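Local coordinates for protein glucosamine kinase (Streptacidiphilus jiangxiensis, PDB 6HWJ) that catalyses the ATP- and magnesium-dependent phosphorylation of D-glucosamine to D-glucosamine 6-phosphate, with weaker activity on glucose, at residues A[75-81]-A[109-114]; A[288-293]-A[391-397]; A[347-351]-A[426-430]. All coordinates share one frame; numbering follows the deposited sequence. Where two conformers were deposited one is given.

The three contacts fall at two ends of an elongated monomeric kinase. Contact 1 comes first along the chain; it joins the start of helix 79-88 to strand 112-115, an outermost strand of the six-stranded antiparallel sheet, on whose strands Lys133 and Ala186, inferred to bind ATP, lie. Contacts 2 and 3 lie on the opposite side of the chain's centre, about 46 and 44 Å from contact 1 between centres, in the mainly helical part. Their segments alternate along the chain, their centres about 25 Å apart. Contact 2 ties loops outside the annotated sites; contact 3 joins helices 335-356 and 422-431 beside the D-glucosamine site. Contacts 1 and 3 thus belong to parts serving different substrates.

Contact 1. Residues A[75-81]-A[109-114]; sequences PGDGTAE and VTGERG
Pro75 opens the contact by laying its ring against the backbone of Gly114, CB coming within 3.6 Å of Gly114 N. From here the chain curls around one carboxylate, that of Glu112, which reaches in from the start of strand 112-115. At Gly76, whose positive phi turns the chain, N donates to Glu112 OE1 over 2.8 Å and uses the anti lone pair of that oxygen. Asp77 turns outward to a salt bridge with Arg71. Gly78, at the N-cap position of helix 79-88, also has positive phi; its N adds a second bond to Glu112 OE1, at 3.0 Å, coming from above the carboxylate plane. The amide of Thr79 reaches the same oxygen through a water that donates to it, while its hydroxyl pairs with His45. Ala80 sets its methyl 3.4 Å from Glu112 OE2 and packs behind on Val124 and Val126 of the neighbouring strand.

At Glu81 the two segments grip each other both ways. Its N donates to the anti lone pair of Glu112 OE2 in a short bond of 2.7 Å that is almost straight (172°). Its own side chain, with CG anti to the backbone N (chi1 -177°), extends past Thr110, so that OE2 accepts from Gly111 N at 3.0 Å, tilted well above the carboxylate plane. Another water bridges the carbonyl oxygens of Glu81 and Val109.

The principle illustrated is a carboxylate serving the opening turn of a helix from a strand remote in sequence. Both Glu112 oxygens are held by backbone amides, which fixes the rotation of the group, and its negative charge would probably be favoured by the helix start even with Glu81 OE2 4.7 Å from Glu112 OE2.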
loop_
_atom_site.group_PDB
_atom_site.type_symbol
_atom_site.label_atom_id
_atom_site.label_comp_id
_atom_site.label_asym_id
_atom_site.label_seq_id
_atom_site.Cartn_x
_atom_site.Cartn_y
_atom_site.Cartn_z
ATOM N N PRO A 75 3.906 -17.770 -16.466
ATOM C CA PRO A 75 3.686 -18.791 -15.440
ATOM C C PRO A 75 3.755 -20.185 -16.037
ATOM O O PRO A 75 3.157 -20.465 -17.076
ATOM C CB PRO A 75 2.282 -18.462 -14.914
ATOM C CG PRO A 75 2.130 -17.011 -15.154
ATOM C CD PRO A 75 2.843 -16.748 -16.460
ATOM N N GLY A 76 4.526 -21.046 -15.398
ATOM C CA GLY A 76 4.799 -22.372 -15.913
ATOM C C GLY A 76 6.123 -22.502 -16.633
ATOM O O GLY A 76 6.588 -23.629 -16.856
ATOM N N ASP A 77 6.744 -21.378 -16.999
ATOM C CA ASP A 77 8.062 -21.436 -17.621
ATOM C C ASP A 77 9.130 -21.773 -16.597
ATOM O O ASP A 77 10.186 -22.317 -16.963
ATOM C CB ASP A 77 8.386 -20.106 -18.313
ATOM C CG ASP A 77 7.688 -19.950 -19.655
ATOM O OD1 ASP A 77 7.318 -20.976 -20.297
ATOM O OD2 ASP A 77 7.524 -18.800 -20.095
ATOM N N GLY A 78 8.887 -21.453 -15.321
ATOM C CA GLY A 78 9.817 -21.756 -14.248
ATOM C C GLY A 78 10.736 -20.615 -13.824
ATOM O O GLY A 78 11.634 -20.842 -13.004
ATOM N N THR A 79 10.529 -19.411 -14.321
ATOM C CA THR A 79 11.418 -18.307 -13.960
ATOM C C THR A 79 11.154 -17.812 -12.540
ATOM O O THR A 79 12.097 -17.489 -11.810
ATOM C CB THR A 79 11.273 -17.161 -14.962
ATOM O OG1 THR A 79 11.548 -17.628 -16.288
ATOM C CG2 THR A 79 12.246 -16.048 -14.615
ATOM N N ALA A 80 9.883 -17.743 -12.141
ATOM C CA ALA A 80 9.544 -17.411 -10.761
ATOM C C ALA A 80 10.069 -18.483 -9.821
ATOM O O ALA A 80 10.597 -18.184 -8.752
ATOM C CB ALA A 80 8.029 -17.268 -10.612
ATOM N N GLU A 81 9.926 -19.745 -10.218
ATOM C CA GLU A 81 10.530 -20.862 -9.509
ATOM C C GLU A 81 12.022 -20.672 -9.338
ATOM O O GLU A 81 12.562 -20.925 -8.253
ATOM C CB GLU A 81 10.219 -22.146 -10.303
ATOM C CG GLU A 81 10.680 -23.405 -9.740
ATOM C CD GLU A 81 10.219 -24.578 -10.614
ATOM O OE1 GLU A 81 11.083 -25.373 -11.035
ATOM O OE2 GLU A 81 8.997 -24.655 -10.893
ATOM N N VAL A 109 10.725 -24.057 -3.450
ATOM C CA VAL A 109 9.501 -24.730 -3.900
ATOM C C VAL A 109 9.341 -24.580 -5.409
ATOM O O VAL A 109 9.924 -23.687 -6.051
ATOM C CB VAL A 109 8.263 -24.193 -3.156
ATOM C CG1 VAL A 109 8.371 -24.497 -1.660
ATOM C CG2 VAL A 109 8.080 -22.695 -3.402
ATOM N N THR A 110 8.524 -25.463 -5.983
ATOM C CA THR A 110 8.417 -25.609 -7.429
ATOM C C THR A 110 6.954 -25.647 -7.834
ATOM O O THR A 110 6.074 -25.911 -7.022
ATOM C CB THR A 110 9.106 -26.899 -7.926
ATOM O OG1 THR A 110 8.581 -28.016 -7.207
ATOM C CG2 THR A 110 10.609 -26.833 -7.702
ATOM N N GLY A 111 6.711 -25.403 -9.110
ATOM C CA GLY A 111 5.359 -25.376 -9.644
ATOM C C GLY A 111 4.810 -23.961 -9.665
ATOM O O GLY A 111 4.798 -23.284 -8.636
ATOM N N GLU A 112 4.364 -23.499 -10.819
ATOM C CA GLU A 112 3.939 -22.121 -10.974
ATOM C C GLU A 112 2.493 -22.047 -11.421
ATOM O O GLU A 112 2.037 -22.869 -12.226
ATOM C CB GLU A 112 4.819 -21.381 -11.998
ATOM C CG GLU A 112 6.253 -21.212 -11.560
ATOM C CD GLU A 112 7.103 -20.501 -12.593
ATOM O OE1 GLU A 112 6.604 -20.265 -13.724
ATOM O OE2 GLU A 112 8.267 -20.191 -12.283
ATOM N N ARG A 113 1.783 -21.047 -10.911
ATOM C CA ARG A 113 0.406 -20.787 -11.315
ATOM C C ARG A 113 0.180 -19.283 -11.303
ATOM O O ARG A 113 0.402 -18.629 -10.279
ATOM C CB ARG A 113 -0.568 -21.507 -10.375
ATOM C CG ARG A 113 -2.031 -21.210 -10.643
ATOM C CD ARG A 113 -2.946 -22.151 -9.852
ATOM N NE ARG A 113 -2.840 -21.987 -8.406
ATOM C CZ ARG A 113 -3.521 -21.086 -7.698
ATOM N NH1 ARG A 113 -3.378 -21.028 -6.379
ATOM N NH2 ARG A 113 -4.345 -20.240 -8.300
ATOM N N GLY A 114 -0.251 -18.735 -12.438
ATOM C CA GLY A 114 -0.504 -17.310 -12.517
ATOM C C GLY A 114 -1.827 -16.925 -11.890
ATOM O O GLY A 114 -2.787 -17.695 -11.882
HETATM O O HOH W 1 7.784 -18.244 -14.960
HETATM O O HOH W 2 12.498 -23.027 -6.442
#

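Contact 2. Residues A[288-293]-A[391-397]; sequences ALAGTP and DLFDDRL
A leucine methyl lying over the face of an arginine is the unusual feature here: Leu289 CD2 sits squarely over the guanidinium of Arg396, 3.2 Å from CZ, on one face and above its centre. The same leucine presses its other branch on Leu397, where Leu289 CD1 and Leu397 CD2 approach to 3.3 Å, closer than ordinary van der Waals contact, so the side chain is tightly wedged between polar and apolar neighbours.

What holds the guanidinium in place beneath the methyl is Asp394. Arg396 meets it in a side-on salt bridge, NE giving a bond of 2.9 Å to Asp394 OD1 on its syn lone pair and NH2 one of 2.6 Å to Asp394 OD2, both in the guanidinium plane; the bend at chi3 (-58°) curls the arginine back to make this possible. Asp394 OD1 also accepts Arg396 N, which forms an Asx turn. The opposite segment completes the carboxylate: Thr292 OG1, anti to its own N (chi1 -167°), donates to Asp394 OD2 over 2.7 Å from the anti side, slightly out of plane. Each aspartate oxygen thus takes two donors, and the group can scarcely rotate.

Around this core, Pro293 CG rests 3.5 Å from Asp391 O, and two waters span the segments, one from Ala290 O to Arg396 NH2, the other between the carbonyls of Pro293 and Leu392.

The type II turn Leu289-Thr292 leads from helix 266-284 into strand 293-295 and bonds through its backbone to Ala241. Across from it, the loop joining helices 362-386 and 398-416 is seated by Leu392 and Phe393 on helices 362-386 and 335-356.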
loop_
_atom_site.group_PDB
_atom_site.type_symbol
_atom_site.label_atom_id
_atom_site.label_comp_id
_atom_site.label_asym_id
_atom_site.label_seq_id
_atom_site.Cartn_x
_atom_site.Cartn_y
_atom_site.Cartn_z
ATOM N N ALA A 288 2.098 25.390 13.158
ATOM C CA ALA A 288 2.737 25.231 14.457
ATOM C C ALA A 288 3.290 23.832 14.691
ATOM O O ALA A 288 3.845 23.576 15.762
ATOM C CB ALA A 288 1.747 25.562 15.573
ATOM N N LEU A 289 3.161 22.929 13.723
ATOM C CA LEU A 289 3.585 21.545 13.891
ATOM C C LEU A 289 4.928 21.257 13.233
ATOM O O LEU A 289 5.280 20.092 13.043
ATOM C CB LEU A 289 2.519 20.599 13.339
ATOM C CG LEU A 289 1.154 20.731 14.020
ATOM C CD1 LEU A 289 0.187 19.743 13.442
ATOM C CD2 LEU A 289 1.256 20.568 15.540
ATOM N N ALA A 290 5.689 22.291 12.887
ATOM C CA ALA A 290 7.041 22.083 12.395
ATOM C C ALA A 290 7.861 21.343 13.444
ATOM O O ALA A 290 7.771 21.625 14.636
ATOM C CB ALA A 290 7.701 23.415 12.055
ATOM N N GLY A 291 8.657 20.379 12.991
ATOM C CA GLY A 291 9.427 19.537 13.875
ATOM C C GLY A 291 8.784 18.196 14.189
ATOM O O GLY A 291 9.441 17.341 14.782
ATOM N N THR A 292 7.526 17.992 13.821
ATOM C CA THR A 292 6.870 16.723 14.110
ATOM C C THR A 292 7.588 15.603 13.362
ATOM O O THR A 292 8.051 15.808 12.233
ATOM C CB THR A 292 5.391 16.787 13.717
ATOM O OG1 THR A 292 4.698 15.668 14.275
ATOM C CG2 THR A 292 5.220 16.781 12.206
ATOM N N PRO A 293 7.727 14.421 13.963
ATOM C CA PRO A 293 8.591 13.386 13.370
ATOM C C PRO A 293 7.953 12.714 12.166
ATOM O O PRO A 293 6.791 12.298 12.210
ATOM C CB PRO A 293 8.801 12.389 14.520
ATOM C CG PRO A 293 7.569 12.538 15.358
ATOM C CD PRO A 293 7.200 14.014 15.283
ATOM N N ASP A 391 7.114 8.421 21.056
ATOM C CA ASP A 391 7.363 9.733 20.470
ATOM C C ASP A 391 7.195 9.782 18.953
ATOM O O ASP A 391 7.305 10.868 18.373
ATOM C CB ASP A 391 8.782 10.202 20.833
ATOM C CG ASP A 391 9.837 9.139 20.572
ATOM O OD1 ASP A 391 9.492 8.065 20.031
ATOM O OD2 ASP A 391 11.015 9.377 20.918
ATOM N N LEU A 392 6.946 8.655 18.280
ATOM C CA LEU A 392 6.703 8.735 16.850
ATOM C C LEU A 392 5.291 9.192 16.532
ATOM O O LEU A 392 5.026 9.606 15.395
ATOM C CB LEU A 392 6.991 7.376 16.197
ATOM C CG LEU A 392 6.171 6.172 16.601
ATOM C CD1 LEU A 392 4.873 6.091 15.814
ATOM C CD2 LEU A 392 7.009 4.906 16.412
ATOM N N PHE A 393 4.393 9.167 17.512
ATOM C CA PHE A 393 2.991 9.532 17.319
ATOM C C PHE A 393 2.762 10.939 17.869
ATOM O O PHE A 393 2.857 11.158 19.075
ATOM C CB PHE A 393 2.081 8.503 17.996
ATOM C CG PHE A 393 0.606 8.811 17.861
ATOM C CD1 PHE A 393 0.062 9.136 16.628
ATOM C CD2 PHE A 393 -0.227 8.771 18.965
ATOM C CE1 PHE A 393 -1.271 9.427 16.502
ATOM C CE2 PHE A 393 -1.578 9.055 18.834
ATOM C CZ PHE A 393 -2.097 9.382 17.605
ATOM N N ASP A 394 2.484 11.893 16.974
ATOM C CA ASP A 394 2.129 13.273 17.348
ATOM C C ASP A 394 0.625 13.429 17.131
ATOM O O ASP A 394 0.168 13.630 15.997
ATOM C CB ASP A 394 2.927 14.271 16.520
ATOM C CG ASP A 394 2.721 15.720 16.971
ATOM O OD1 ASP A 394 1.802 15.987 17.776
ATOM O OD2 ASP A 394 3.471 16.593 16.487
ATOM N N ASP A 395 -0.149 13.330 18.219
ATOM C CA ASP A 395 -1.601 13.305 18.096
ATOM C C ASP A 395 -2.202 14.688 17.873
ATOM O O ASP A 395 -3.415 14.795 17.655
ATOM C CB ASP A 395 -2.243 12.641 19.319
ATOM C CG ASP A 395 -1.832 13.283 20.624
ATOM O OD1 ASP A 395 -1.252 14.388 20.600
ATOM O OD2 ASP A 395 -2.082 12.657 21.671
ATOM N N ARG A 396 -1.395 15.743 17.890
ATOM C CA ARG A 396 -1.884 17.029 17.400
ATOM C C ARG A 396 -2.321 16.940 15.948
ATOM O O ARG A 396 -3.149 17.737 15.510
ATOM C CB ARG A 396 -0.806 18.102 17.557
ATOM C CG ARG A 396 -0.379 18.338 19.009
ATOM C CD ARG A 396 0.803 19.286 19.071
ATOM N NE ARG A 396 1.942 18.788 18.303
ATOM C CZ ARG A 396 3.031 19.498 18.037
ATOM N NH1 ARG A 396 3.138 20.746 18.482
ATOM N NH2 ARG A 396 4.012 18.959 17.329
ATOM N N LEU A 397 -1.793 15.976 15.196
ATOM C CA LEU A 397 -2.127 15.821 13.788
ATOM C C LEU A 397 -3.435 15.092 13.560
ATOM O O LEU A 397 -3.899 15.042 12.420
ATOM C CB LEU A 397 -1.010 15.074 13.072
ATOM C CG LEU A 397 0.301 15.828 12.886
ATOM C CD1 LEU A 397 1.426 14.879 12.554
ATOM C CD2 LEU A 397 0.131 16.857 11.786
HETATM O O HOH W 3 6.719 20.103 16.864
HETATM O O HOH W 4 5.920 9.942 12.771
#

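Contact 3. Residues A[347-351]-A[426-430]; sequences DHVGR and LSLTD
Leu426 meets Arg351 where two helices of the mainly helical part cross steeply, a helix-helix contact held by a salt-bridge network of Asp347, Arg351 and Asp430, the first two buried. The axes of the short segments pass 10.6 Å apart, with 118° between their N-to-C directions, so the helices touch over a short patch, mostly through polar side chains.

Leu426 supplies the apolar part: its CB lies 3.8 Å from Arg351 CD, and its carbonyl oxygen sits over one face of the guanidinium, 3.5 Å from NH2 and offset toward the rim. A bend at chi2 (-57°) brings the arginine across Leu426.

Ser427 comes next and faces Asp347 and His348. Its OG, in one of two deposited conformers, lies 3.0 Å from Asp347 OD1, but Val423 O competes for the single proton, so the bond to the aspartate is not settled. The same hydroxyl stands at the edge of the His348 ring, near its plane. His348 itself hydrogen-bonds Glu406 through NE2 and touches Glu409, a residue that binds D-glucosamine; this end of the contact therefore backs directly onto the sugar site.

Asp430 closes the segment, with a second partner in Arg366. Its OD2 receives Arg351 NH2 at 2.8 Å, in the guanidinium plane but from above the carboxylate plane, the two planes being 55° apart; the bond from NH1 is weak. Along the edge that NE shares with NH2, Arg351 NE donates to Asp347 OD1 at 2.8 Å, and Asp347 OD2 is paired with Arg402. The arginine thus probably offsets the two carboxylates, and a water accepts from its NH2 while donating to Ser427 O at 2.8 Å.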
loop_
_atom_site.group_PDB
_atom_site.type_symbol
_atom_site.label_atom_id
_atom_site.label_comp_id
_atom_site.label_asym_id
_atom_site.label_seq_id
_atom_site.Cartn_x
_atom_site.Cartn_y
_atom_site.Cartn_z
ATOM N N ASP A 347 -14.483 3.975 10.748
ATOM C CA ASP A 347 -15.711 4.763 10.668
ATOM C C ASP A 347 -16.489 4.415 9.400
ATOM O O ASP A 347 -17.703 4.166 9.442
ATOM C CB ASP A 347 -15.345 6.248 10.712
ATOM C CG ASP A 347 -16.543 7.151 10.803
ATOM O OD1 ASP A 347 -17.472 7.009 9.995
ATOM O OD2 ASP A 347 -16.551 8.019 11.681
ATOM N N HIS A 348 -15.801 4.383 8.267
ATOM C CA HIS A 348 -16.463 4.140 6.980
ATOM C C HIS A 348 -17.087 2.739 6.905
ATOM O O HIS A 348 -18.144 2.565 6.274
ATOM C CB HIS A 348 -15.474 4.351 5.854
ATOM C CG HIS A 348 -14.879 5.724 5.841
ATOM N ND1 HIS A 348 -13.752 6.049 5.119
ATOM C CD2 HIS A 348 -15.240 6.850 6.496
ATOM C CE1 HIS A 348 -13.456 7.324 5.317
ATOM N NE2 HIS A 348 -14.354 7.838 6.135
ATOM N N VAL A 349 -16.432 1.747 7.506
ATOM C CA VAL A 349 -17.008 0.411 7.599
ATOM C C VAL A 349 -18.375 0.474 8.250
ATOM O O VAL A 349 -19.333 -0.130 7.771
ATOM C CB VAL A 349 -16.067 -0.533 8.374
ATOM C CG1 VAL A 349 -16.783 -1.838 8.734
ATOM C CG2 VAL A 349 -14.838 -0.843 7.541
ATOM N N GLY A 350 -18.477 1.210 9.349
ATOM C CA GLY A 350 -19.747 1.370 10.012
ATOM C C GLY A 350 -20.769 2.055 9.135
ATOM O O GLY A 350 -21.938 1.663 9.112
ATOM N N ARG A 351 -20.348 3.095 8.398
ATOM C CA ARG A 351 -21.290 3.787 7.533
ATOM C C ARG A 351 -21.812 2.848 6.454
ATOM O O ARG A 351 -22.998 2.882 6.112
ATOM C CB ARG A 351 -20.636 5.018 6.886
ATOM C CG ARG A 351 -20.014 5.991 7.875
ATOM C CD ARG A 351 -20.979 6.504 8.898
ATOM N NE ARG A 351 -20.276 7.273 9.934
ATOM C CZ ARG A 351 -20.862 7.797 11.004
ATOM N NH1 ARG A 351 -22.177 7.653 11.190
ATOM N NH2 ARG A 351 -20.139 8.452 11.888
ATOM N N LEU A 426 -21.686 11.655 6.668
ATOM C CA LEU A 426 -22.078 11.139 7.976
ATOM C C LEU A 426 -20.880 11.087 8.917
ATOM O O LEU A 426 -21.016 11.366 10.106
ATOM C CB LEU A 426 -22.722 9.764 7.824
ATOM C CG LEU A 426 -24.024 9.781 7.005
ATOM C CD1 LEU A 426 -24.570 8.372 6.791
ATOM C CD2 LEU A 426 -25.089 10.674 7.653
ATOM N N SER A 427 -19.692 10.757 8.400
ATOM C CA SER A 427 -18.494 10.755 9.233
ATOM C C SER A 427 -18.238 12.136 9.825
ATOM O O SER A 427 -18.058 12.285 11.040
ATOM C CB SER A 427 -17.281 10.310 8.412
ATOM O OG SER A 427 -17.502 9.068 7.808
ATOM N N LEU A 428 -18.229 13.174 8.970
ATOM C CA LEU A 428 -17.957 14.527 9.441
ATOM C C LEU A 428 -19.076 15.047 10.326
ATOM O O LEU A 428 -18.821 15.846 11.233
ATOM C CB LEU A 428 -17.749 15.490 8.273
ATOM C CG LEU A 428 -16.424 15.348 7.529
ATOM C CD1 LEU A 428 -16.458 16.143 6.233
ATOM C CD2 LEU A 428 -15.261 15.803 8.399
ATOM N N THR A 429 -20.314 14.626 10.066
ATOM C CA THR A 429 -21.424 14.993 10.935
ATOM C C THR A 429 -21.147 14.577 12.374
ATOM O O THR A 429 -21.414 15.345 13.300
ATOM C CB THR A 429 -22.730 14.370 10.431
ATOM O OG1 THR A 429 -23.081 14.947 9.163
ATOM C CG2 THR A 429 -23.863 14.632 11.430
ATOM N N ASP A 430 -20.591 13.384 12.579
ATOM C CA ASP A 430 -20.258 12.928 13.924
ATOM C C ASP A 430 -18.912 13.458 14.417
ATOM O O ASP A 430 -18.724 13.571 15.630
ATOM C CB ASP A 430 -20.259 11.386 13.977
ATOM C CG ASP A 430 -21.663 10.798 13.974
ATOM O OD1 ASP A 430 -22.652 11.568 14.078
ATOM O OD2 ASP A 430 -21.793 9.554 13.887
HETATM O O HOH W 5 -17.428 10.066 12.607
#